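Local atomic coordinates of putative branched-chain amino acid ABC transporter (Rhodospirillum rubrum ATCC 11170, PDB entry 3HUT), a protein that probably binds branched-chain or related amino acids outside the cytoplasmic membrane and delivers them to an ABC transporter for uptake. Residues R29-R34 / H281-V286; V142-V147 / A158-F163; F251-S256 / G272-L277. All coordinates share one frame; numbering follows the deposited sequence.

Contact 1: residues R29-R34 / H281-V286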
loop_
_atom_site.group_PDB
_atom_site.type_symbol
_atom_site.label_atom_id
_atom_site.label_comp_id
_atom_site.label_asym_id
_atom_site.label_seq_id
_atom_site.Cartn_x
_atom_site.Cartn_y
_atom_site.Cartn_z
ATOM N N ARG A 29 -4.613 8.919 -15.711
ATOM C CA ARG A 29 -5.392 9.210 -16.908
ATOM C C ARG A 29 -6.782 8.578 -16.855
ATOM O O ARG A 29 -7.779 9.226 -17.163
ATOM C CB ARG A 29 -4.621 8.711 -18.137
ATOM C CG ARG A 29 -5.437 8.532 -19.411
ATOM C CD ARG A 29 -5.827 9.849 -20.058
ATOM N NE ARG A 29 -6.327 9.636 -21.417
ATOM C CZ ARG A 29 -6.801 10.595 -22.206
ATOM N NH1 ARG A 29 -6.845 11.849 -21.776
ATOM N NH2 ARG A 29 -7.227 10.301 -23.429
ATOM N N LEU A 30 -6.844 7.312 -16.461
ATOM C CA LEU A 30 -8.119 6.604 -16.385
ATOM C C LEU A 30 -9.073 7.278 -15.395
ATOM O O LEU A 30 -10.233 7.536 -15.710
ATOM C CB LEU A 30 -7.879 5.154 -15.963
ATOM C CG LEU A 30 -9.006 4.146 -16.191
ATOM C CD1 LEU A 30 -9.335 4.069 -17.671
ATOM C CD2 LEU A 30 -8.567 2.778 -15.689
ATOM N N GLN A 31 -8.575 7.555 -14.196
ATOM C CA GLN A 31 -9.370 8.191 -13.148
ATOM C C GLN A 31 -9.823 9.601 -13.546
ATOM O O GLN A 31 -11.005 9.949 -13.430
ATOM C CB GLN A 31 -8.548 8.257 -11.860
ATOM C CG GLN A 31 -9.319 8.638 -10.600
ATOM C CD GLN A 31 -10.293 7.558 -10.148
ATOM O OE1 GLN A 31 -11.435 7.496 -10.613
ATOM N NE2 GLN A 31 -9.838 6.694 -9.239
ATOM N N LEU A 32 -8.879 10.415 -14.008
ATOM C CA LEU A 32 -9.185 11.784 -14.402
ATOM C C LEU A 32 -10.229 11.817 -15.511
ATOM O O LEU A 32 -11.206 12.566 -15.436
ATOM C CB LEU A 32 -7.916 12.501 -14.871
ATOM C CG LEU A 32 -8.080 13.991 -15.172
ATOM C CD1 LEU A 32 -8.421 14.733 -13.883
ATOM C CD2 LEU A 32 -6.804 14.537 -15.779
ATOM N N ASP A 33 -10.031 11.005 -16.542
ATOM C CA ASP A 33 -10.980 10.984 -17.641
ATOM C C ASP A 33 -12.377 10.632 -17.143
ATOM O O ASP A 33 -13.355 11.262 -17.547
ATOM C CB ASP A 33 -10.525 10.003 -18.728
ATOM C CG ASP A 33 -9.363 10.540 -19.546
ATOM O OD1 ASP A 33 -9.004 11.728 -19.379
ATOM O OD2 ASP A 33 -8.809 9.776 -20.360
ATOM N N ARG A 34 -12.476 9.648 -16.249
ATOM C CA ARG A 34 -13.783 9.258 -15.720
ATOM C C ARG A 34 -14.403 10.402 -14.935
ATOM O O ARG A 34 -15.583 10.714 -15.101
ATOM C CB ARG A 34 -13.673 8.038 -14.802
ATOM C CG ARG A 34 -13.139 6.797 -15.476
ATOM C CD ARG A 34 -13.413 5.557 -14.641
ATOM N NE ARG A 34 -12.505 4.466 -14.983
ATOM C CZ ARG A 34 -12.590 3.234 -14.488
ATOM N NH1 ARG A 34 -13.554 2.920 -13.632
ATOM N NH2 ARG A 34 -11.692 2.320 -14.833
ATOM N N HIS A 281 -2.662 1.991 -6.323
ATOM C CA HIS A 281 -2.575 3.060 -5.339
ATOM C C HIS A 281 -2.538 4.412 -6.048
ATOM O O HIS A 281 -3.029 5.407 -5.521
ATOM C CB HIS A 281 -1.335 2.862 -4.462
ATOM C CG HIS A 281 -1.482 1.748 -3.473
ATOM N ND1 HIS A 281 -2.155 1.899 -2.278
ATOM C CD2 HIS A 281 -1.099 0.451 -3.525
ATOM C CE1 HIS A 281 -2.178 0.743 -1.640
ATOM N NE2 HIS A 281 -1.545 -0.154 -2.376
ATOM N N GLY A 282 -1.963 4.440 -7.246
ATOM C CA GLY A 282 -1.911 5.676 -8.004
ATOM C C GLY A 282 -3.321 6.015 -8.453
ATOM O O GLY A 282 -3.717 7.183 -8.501
ATOM N N TYR A 283 -4.086 4.977 -8.781
ATOM C CA TYR A 283 -5.468 5.155 -9.209
ATOM C C TYR A 283 -6.275 5.752 -8.055
ATOM O O TYR A 283 -6.987 6.745 -8.230
ATOM C CB TYR A 283 -6.073 3.805 -9.613
ATOM C CG TYR A 283 -7.459 3.898 -10.221
ATOM C CD1 TYR A 283 -7.669 4.544 -11.441
ATOM C CD2 TYR A 283 -8.557 3.309 -9.593
ATOM C CE1 TYR A 283 -8.941 4.596 -12.023
ATOM C CE2 TYR A 283 -9.831 3.356 -10.164
ATOM C CZ TYR A 283 -10.015 3.999 -11.381
ATOM O OH TYR A 283 -11.273 4.043 -11.955
ATOM N N ASP A 284 -6.165 5.143 -6.876
ATOM C CA ASP A 284 -6.896 5.625 -5.709
ATOM C C ASP A 284 -6.432 7.004 -5.254
ATOM O O ASP A 284 -7.240 7.814 -4.796
ATOM C CB ASP A 284 -6.766 4.640 -4.538
ATOM C CG ASP A 284 -7.717 3.463 -4.654
ATOM O OD1 ASP A 284 -8.505 3.424 -5.624
ATOM O OD2 ASP A 284 -7.677 2.574 -3.770
ATOM N N ALA A 285 -5.135 7.273 -5.371
ATOM C CA ALA A 285 -4.610 8.566 -4.953
ATOM C C ALA A 285 -5.303 9.669 -5.748
ATOM O O ALA A 285 -5.803 10.644 -5.173
ATOM C CB ALA A 285 -3.095 8.620 -5.160
ATOM N N VAL A 286 -5.340 9.511 -7.067
ATOM C CA VAL A 286 -5.985 10.497 -7.922
ATOM C C VAL A 286 -7.474 10.612 -7.575
ATOM O O VAL A 286 -8.013 11.715 -7.456
ATOM C CB VAL A 286 -5.825 10.129 -9.415
ATOM C CG1 VAL A 286 -6.651 11.067 -10.277
ATOM C CG2 VAL A 286 -4.350 10.208 -9.815
HETATM O O HOH W 1 -10.379 4.902 -6.884
#

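Contact 2: residues V142-V147 / A158-F163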
loop_
_atom_site.group_PDB
_atom_site.type_symbol
_atom_site.label_atom_id
_atom_site.label_comp_id
_atom_site.label_asym_id
_atom_site.label_seq_id
_atom_site.Cartn_x
_atom_site.Cartn_y
_atom_site.Cartn_z
ATOM N N VAL A 142 1.646 -18.679 18.611
ATOM C CA VAL A 142 2.144 -18.669 17.246
ATOM C C VAL A 142 3.659 -18.535 17.172
ATOM O O VAL A 142 4.323 -18.152 18.141
ATOM C CB VAL A 142 1.506 -17.495 16.458
ATOM C CG1 VAL A 142 1.993 -16.170 17.035
ATOM C CG2 VAL A 142 1.832 -17.600 14.970
ATOM N N ALA A 143 4.196 -18.867 16.006
ATOM C CA ALA A 143 5.618 -18.750 15.749
ATOM C C ALA A 143 5.715 -17.590 14.768
ATOM O O ALA A 143 4.950 -17.526 13.803
ATOM C CB ALA A 143 6.152 -20.031 15.108
ATOM N N VAL A 144 6.623 -16.657 15.023
ATOM C CA VAL A 144 6.784 -15.530 14.121
ATOM C C VAL A 144 8.153 -15.608 13.464
ATOM O O VAL A 144 9.174 -15.688 14.145
ATOM C CB VAL A 144 6.680 -14.182 14.852
ATOM C CG1 VAL A 144 6.923 -13.042 13.861
ATOM C CG2 VAL A 144 5.306 -14.040 15.513
ATOM N N ILE A 145 8.164 -15.607 12.139
ATOM C CA ILE A 145 9.409 -15.647 11.389
ATOM C C ILE A 145 9.404 -14.393 10.530
ATOM O O ILE A 145 8.496 -14.198 9.723
ATOM C CB ILE A 145 9.481 -16.881 10.474
ATOM C CG1 ILE A 145 9.241 -18.150 11.288
ATOM C CG2 ILE A 145 10.848 -16.946 9.801
ATOM C CD1 ILE A 145 9.301 -19.412 10.462
ATOM N N GLY A 146 10.404 -13.539 10.711
ATOM C CA GLY A 146 10.447 -12.311 9.943
ATOM C C GLY A 146 11.814 -11.902 9.424
ATOM O O GLY A 146 12.838 -12.136 10.068
ATOM N N VAL A 147 11.819 -11.278 8.249
ATOM C CA VAL A 147 13.046 -10.814 7.620
ATOM C C VAL A 147 13.502 -9.532 8.321
ATOM O O VAL A 147 12.684 -8.777 8.854
ATOM C CB VAL A 147 12.824 -10.551 6.103
ATOM C CG1 VAL A 147 11.822 -9.424 5.905
ATOM C CG2 VAL A 147 14.144 -10.221 5.424
ATOM N N ALA A 158 4.891 -4.999 15.419
ATOM C CA ALA A 158 3.505 -4.568 15.579
ATOM C C ALA A 158 2.587 -5.785 15.709
ATOM O O ALA A 158 1.615 -5.767 16.477
ATOM C CB ALA A 158 3.085 -3.709 14.395
ATOM N N PHE A 159 2.901 -6.844 14.962
ATOM C CA PHE A 159 2.112 -8.071 15.022
ATOM C C PHE A 159 2.242 -8.705 16.403
ATOM O O PHE A 159 1.243 -9.026 17.041
ATOM C CB PHE A 159 2.581 -9.089 13.978
ATOM C CG PHE A 159 1.958 -10.457 14.145
ATOM C CD1 PHE A 159 0.720 -10.749 13.578
ATOM C CD2 PHE A 159 2.588 -11.433 14.921
ATOM C CE1 PHE A 159 0.114 -11.986 13.780
ATOM C CE2 PHE A 159 1.990 -12.678 15.132
ATOM C CZ PHE A 159 0.748 -12.955 14.562
ATOM N N ARG A 160 3.477 -8.900 16.856
ATOM C CA ARG A 160 3.699 -9.510 18.163
ATOM C C ARG A 160 2.998 -8.723 19.271
ATOM O O ARG A 160 2.303 -9.299 20.111
ATOM C CB ARG A 160 5.200 -9.622 18.459
ATOM C CG ARG A 160 5.946 -10.618 17.563
ATOM C CD ARG A 160 7.362 -10.870 18.076
ATOM N NE ARG A 160 8.141 -9.639 18.079
ATOM C CZ ARG A 160 8.965 -9.271 17.106
ATOM N NH1 ARG A 160 9.134 -10.052 16.044
ATOM N NH2 ARG A 160 9.599 -8.108 17.184
ATOM N N LYS A 161 3.161 -7.405 19.259
ATOM C CA LYS A 161 2.538 -6.564 20.274
ATOM C C LYS A 161 1.017 -6.714 20.269
ATOM O O LYS A 161 0.397 -6.848 21.322
ATOM C CB LYS A 161 2.915 -5.097 20.047
ATOM C CG LYS A 161 2.494 -4.174 21.174
ATOM C CD LYS A 161 2.963 -2.748 20.930
ATOM C CE LYS A 161 2.582 -1.842 22.091
ATOM N NZ LYS A 161 3.053 -0.444 21.887
ATOM N N ALA A 162 0.420 -6.695 19.081
ATOM C CA ALA A 162 -1.032 -6.822 18.954
ATOM C C ALA A 162 -1.531 -8.191 19.405
ATOM O O ALA A 162 -2.586 -8.306 20.037
ATOM C CB ALA A 162 -1.454 -6.571 17.511
ATOM N N PHE A 163 -0.775 -9.230 19.072
ATOM C CA PHE A 163 -1.155 -10.590 19.434
ATOM C C PHE A 163 -1.144 -10.765 20.956
ATOM O O PHE A 163 -2.100 -11.278 21.538
ATOM C CB PHE A 163 -0.189 -11.582 18.776
ATOM C CG PHE A 163 -0.694 -12.997 18.734
ATOM C CD1 PHE A 163 -1.796 -13.338 17.954
ATOM C CD2 PHE A 163 -0.041 -13.999 19.446
ATOM C CE1 PHE A 163 -2.240 -14.661 17.883
ATOM C CE2 PHE A 163 -0.477 -15.324 19.382
ATOM C CZ PHE A 163 -1.579 -15.653 18.597
#

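Contact 3: residues F251-S256 / G272-L277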
loop_
_atom_site.group_PDB
_atom_site.type_symbol
_atom_site.label_atom_id
_atom_site.label_comp_id
_atom_site.label_asym_id
_atom_site.label_seq_id
_atom_site.Cartn_x
_atom_site.Cartn_y
_atom_site.Cartn_z
ATOM N N PHE A 251 -4.918 -4.215 -2.443
ATOM C CA PHE A 251 -5.360 -4.425 -3.820
ATOM C C PHE A 251 -5.399 -5.914 -4.176
ATOM O O PHE A 251 -4.404 -6.617 -4.038
ATOM C CB PHE A 251 -4.417 -3.696 -4.783
ATOM C CG PHE A 251 -4.740 -3.909 -6.239
ATOM C CD1 PHE A 251 -6.001 -3.606 -6.737
ATOM C CD2 PHE A 251 -3.771 -4.390 -7.117
ATOM C CE1 PHE A 251 -6.296 -3.778 -8.090
ATOM C CE2 PHE A 251 -4.055 -4.564 -8.470
ATOM C CZ PHE A 251 -5.321 -4.256 -8.957
ATOM N N VAL A 252 -6.551 -6.388 -4.635
ATOM C CA VAL A 252 -6.691 -7.791 -5.021
ATOM C C VAL A 252 -6.972 -7.857 -6.518
ATOM O O VAL A 252 -8.036 -7.448 -6.981
ATOM C CB VAL A 252 -7.840 -8.470 -4.263
ATOM C CG1 VAL A 252 -7.895 -9.952 -4.621
ATOM C CG2 VAL A 252 -7.650 -8.290 -2.764
ATOM N N LEU A 253 -6.013 -8.374 -7.273
ATOM C CA LEU A 253 -6.160 -8.461 -8.718
ATOM C C LEU A 253 -7.339 -9.336 -9.130
ATOM O O LEU A 253 -8.161 -8.931 -9.955
ATOM C CB LEU A 253 -4.877 -9.009 -9.341
ATOM C CG LEU A 253 -4.716 -8.767 -10.843
ATOM C CD1 LEU A 253 -4.548 -7.268 -11.095
ATOM C CD2 LEU A 253 -3.508 -9.528 -11.363
ATOM N N GLY A 254 -7.413 -10.536 -8.561
ATOM C CA GLY A 254 -8.491 -11.452 -8.894
ATOM C C GLY A 254 -9.705 -11.271 -8.004
ATOM O O GLY A 254 -10.344 -12.243 -7.604
ATOM N N ALA A 255 -10.018 -10.017 -7.695
ATOM C CA ALA A 255 -11.153 -9.694 -6.843
ATOM C C ALA A 255 -12.458 -9.982 -7.558
ATOM O O ALA A 255 -12.487 -10.154 -8.774
ATOM C CB ALA A 255 -11.100 -8.222 -6.441
ATOM N N SER A 256 -13.541 -10.036 -6.795
ATOM C CA SER A 256 -14.848 -10.266 -7.383
ATOM C C SER A 256 -15.723 -9.074 -7.002
ATOM O O SER A 256 -16.842 -8.927 -7.486
ATOM C CB SER A 256 -15.451 -11.574 -6.869
ATOM O OG SER A 256 -16.561 -11.951 -7.666
ATOM N N GLY A 272 -3.300 -2.884 -21.986
ATOM C CA GLY A 272 -2.790 -4.186 -22.379
ATOM C C GLY A 272 -1.870 -4.874 -21.387
ATOM O O GLY A 272 -1.041 -5.699 -21.774
ATOM N N ALA A 273 -2.007 -4.546 -20.107
ATOM C CA ALA A 273 -1.178 -5.166 -19.079
ATOM C C ALA A 273 -1.926 -5.192 -17.753
ATOM O O ALA A 273 -2.824 -4.383 -17.530
ATOM C CB ALA A 273 0.136 -4.401 -18.929
ATOM N N ILE A 274 -1.558 -6.126 -16.879
ATOM C CA ILE A 274 -2.204 -6.236 -15.576
ATOM C C ILE A 274 -1.740 -5.089 -14.692
ATOM O O ILE A 274 -0.548 -4.795 -14.625
ATOM C CB ILE A 274 -1.868 -7.587 -14.881
ATOM C CG1 ILE A 274 -0.349 -7.795 -14.793
ATOM C CG2 ILE A 274 -2.490 -8.733 -15.653
ATOM C CD1 ILE A 274 0.320 -7.166 -13.572
ATOM N N PRO A 275 -2.679 -4.407 -14.013
ATOM C CA PRO A 275 -2.257 -3.300 -13.151
ATOM C C PRO A 275 -1.519 -3.839 -11.940
ATOM O O PRO A 275 -1.867 -4.901 -11.421
ATOM C CB PRO A 275 -3.577 -2.635 -12.766
ATOM C CG PRO A 275 -4.534 -3.796 -12.727
ATOM C CD PRO A 275 -4.142 -4.588 -13.971
ATOM N N THR A 276 -0.504 -3.112 -11.496
ATOM C CA THR A 276 0.268 -3.513 -10.330
ATOM C C THR A 276 -0.319 -2.815 -9.109
ATOM O O THR A 276 -1.230 -1.992 -9.232
ATOM C CB THR A 276 1.736 -3.084 -10.457
ATOM O OG1 THR A 276 1.799 -1.655 -10.526
ATOM C CG2 THR A 276 2.367 -3.677 -11.722
ATOM N N LEU A 277 0.211 -3.132 -7.931
ATOM C CA LEU A 277 -0.267 -2.509 -6.705
ATOM C C LEU A 277 0.046 -1.013 -6.735
ATOM O O LEU A 277 -0.701 -0.204 -6.193
ATOM C CB LEU A 277 0.377 -3.178 -5.484
ATOM C CG LEU A 277 1.824 -2.878 -5.094
ATOM C CD1 LEU A 277 1.880 -1.623 -4.224
ATOM C CD2 LEU A 277 2.382 -4.060 -4.311
#

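Contact 1: residues R29-R34 / H281-V286
Gln31 and Tyr283 meet through two kinds of contact where the early helix 18-37 packs on the late helix 277-296, a pairing consistent with the repeated interlobe crossings of periplasmic binding proteins; the axes of the short segments are 8.9 Å apart and cross at -30°. The first is a hydrogen bond: Gln31 NE2 donates to the backbone Tyr283 O at 3.0 Å, nearly straight at 174°, with the oxygen in the amide plane and the donor above the carbonyl plane. A water reached weakly by NE2 links the amide to Asp284 OD1, which accepts from Val318 N. The second is stacking: the amide lies 22° from parallel to the Tyr283 ring, with NE2 over the ring's centre. The bend at chi2 folds the amide back over that face. Phe263 stacks with the tyrosine.

At the phenol end, Tyr283 OH sits over the centre of the Arg34 guanidinium, 3.0 Å from Arg34 CZ, not hydrogen-bonded.

Among apolar contacts, Gln31 CG packs on Val286 CG1 at 3.6 Å, and Leu30 CD2 lies obliquely 4.1 Å from Tyr283 CE1. Because one amide both bonds to the backbone and covers the ring, its rotation is fixed twice over; the nearby guanidinium would probably polarise the phenol oxygen.

Contact 2: residues V142-V147 / A158-F163
The first half of a beta-alpha-beta unit, strand 141-147 followed by helix 150-165 and then strand 169-176, brings these segments together in the three-layered architecture of a periplasmic binding protein lobe. Strand and helix run nearly antiparallel, 164° between their directions, as expected when a helix returns across the sheet to the start of the next parallel strand. Alternate strand residues face the helix: Val142 and Val144 turn to it, whereas Ala143 and Ile145 point away from it.

Val142 CG1 is the methyl that touches both phenylalanines. It lies over a face of the Phe163 ring in a CH-pi contact, 4.0 Å from the centroid, and meets Phe163 CE2 at 3.5 Å. The same methyl stands at the edge of the Phe159 ring, 4.0 Å from Phe159 CE2. Its chi1 of 66° sets CG1 between the backbone N and carbonyl carbon, on the side from which it can reach both rings. An alanine in place of Phe163 is likely to open a gap beneath this methyl and to remove packing against Ile135 on helix 126-136.

One turn earlier, Phe159 slides alongside Val144 and stacks with Tyr199 of strand 197-201. Arg160 adds its aliphatic part to this layer, while its polar end turns to other partners: NH2 bonds to Gln157 OE1 and NH1 makes a weak hydrogen bond with Asn173 OD1. Val144 CG2 touches both helix side chains, 3.6 Å from Phe159 CE2 and 4.0 Å from Arg160 CG.

Contact 3: residues F251-S256 / G272-L277
At the edge of the Phe251 ring, near its plane, lies Pro275 O, 3.7 Å from Phe251 CE2. Thr276 O approaches the same carbon obliquely at 3.9 Å, and Leu277 CA, also oblique, is 4.0 Å from Phe251 CD2. The proline ring comes in across the phenylalanine at about a right angle, bringing Pro275 CG to 3.9 Å from Phe251 CZ. A chi1 of 177°, with CG anti to the backbone N, carries the phenylalanine ring to 275-277.

Leu253 enters next to it and shares the same proline. One branch, Leu253 CD1, packs on Pro275 CG at 3.8 Å and on Pro275 O at 3.6 Å; the other, Leu253 CD2, makes a looser contact with Ile274 CB at 4.3 Å. Pro275 CG is therefore touched by both an aromatic carbon and a leucine methyl.

These side chains join the two loops that flank helix 258-271, between strand 246-249 and helix 277-296 of a periplasmic binding protein fold. Segment 251-256 leaves the strand and makes a type I beta turn from Val252 to Ala255, closed by a weak backbone bond; Leu253 N, in the turn, is hydrogen-bonded to Tyr230 OH. Segment 272-277 leaves helix 258-271 through Gly272, whose positive phi of 64° favours glycine, and leads into helix 277-296. Pro275 also packs against Phe263 and Tyr267 of the intervening helix. At the head of the next helix, Thr276 is the N-cap, its OG1 hydrogen-bonded to Ala279 N.

How the contacts relate
From the N terminus, strand 5-11 leads to helix 18-37, whose partner in contact 1 comes 247 residues later, in helix 277-296. That long loop, tying an early helix to a late one, encloses the other two contacts. Contact 2 closes a short loop within a beta-alpha-beta unit, joining strand 141-147 to the helix that follows it; contact 3 comes after it in series, bridging the two ends of helix 258-271. None of the loops cross. Contact 3 hands the chain directly to contact 1, since 272-277 leads into helix 277-296, and their centres are 14 Å apart. Contact 2 lies on the opposite side of the chain's centre from contact 1, about 35 Å away between centres.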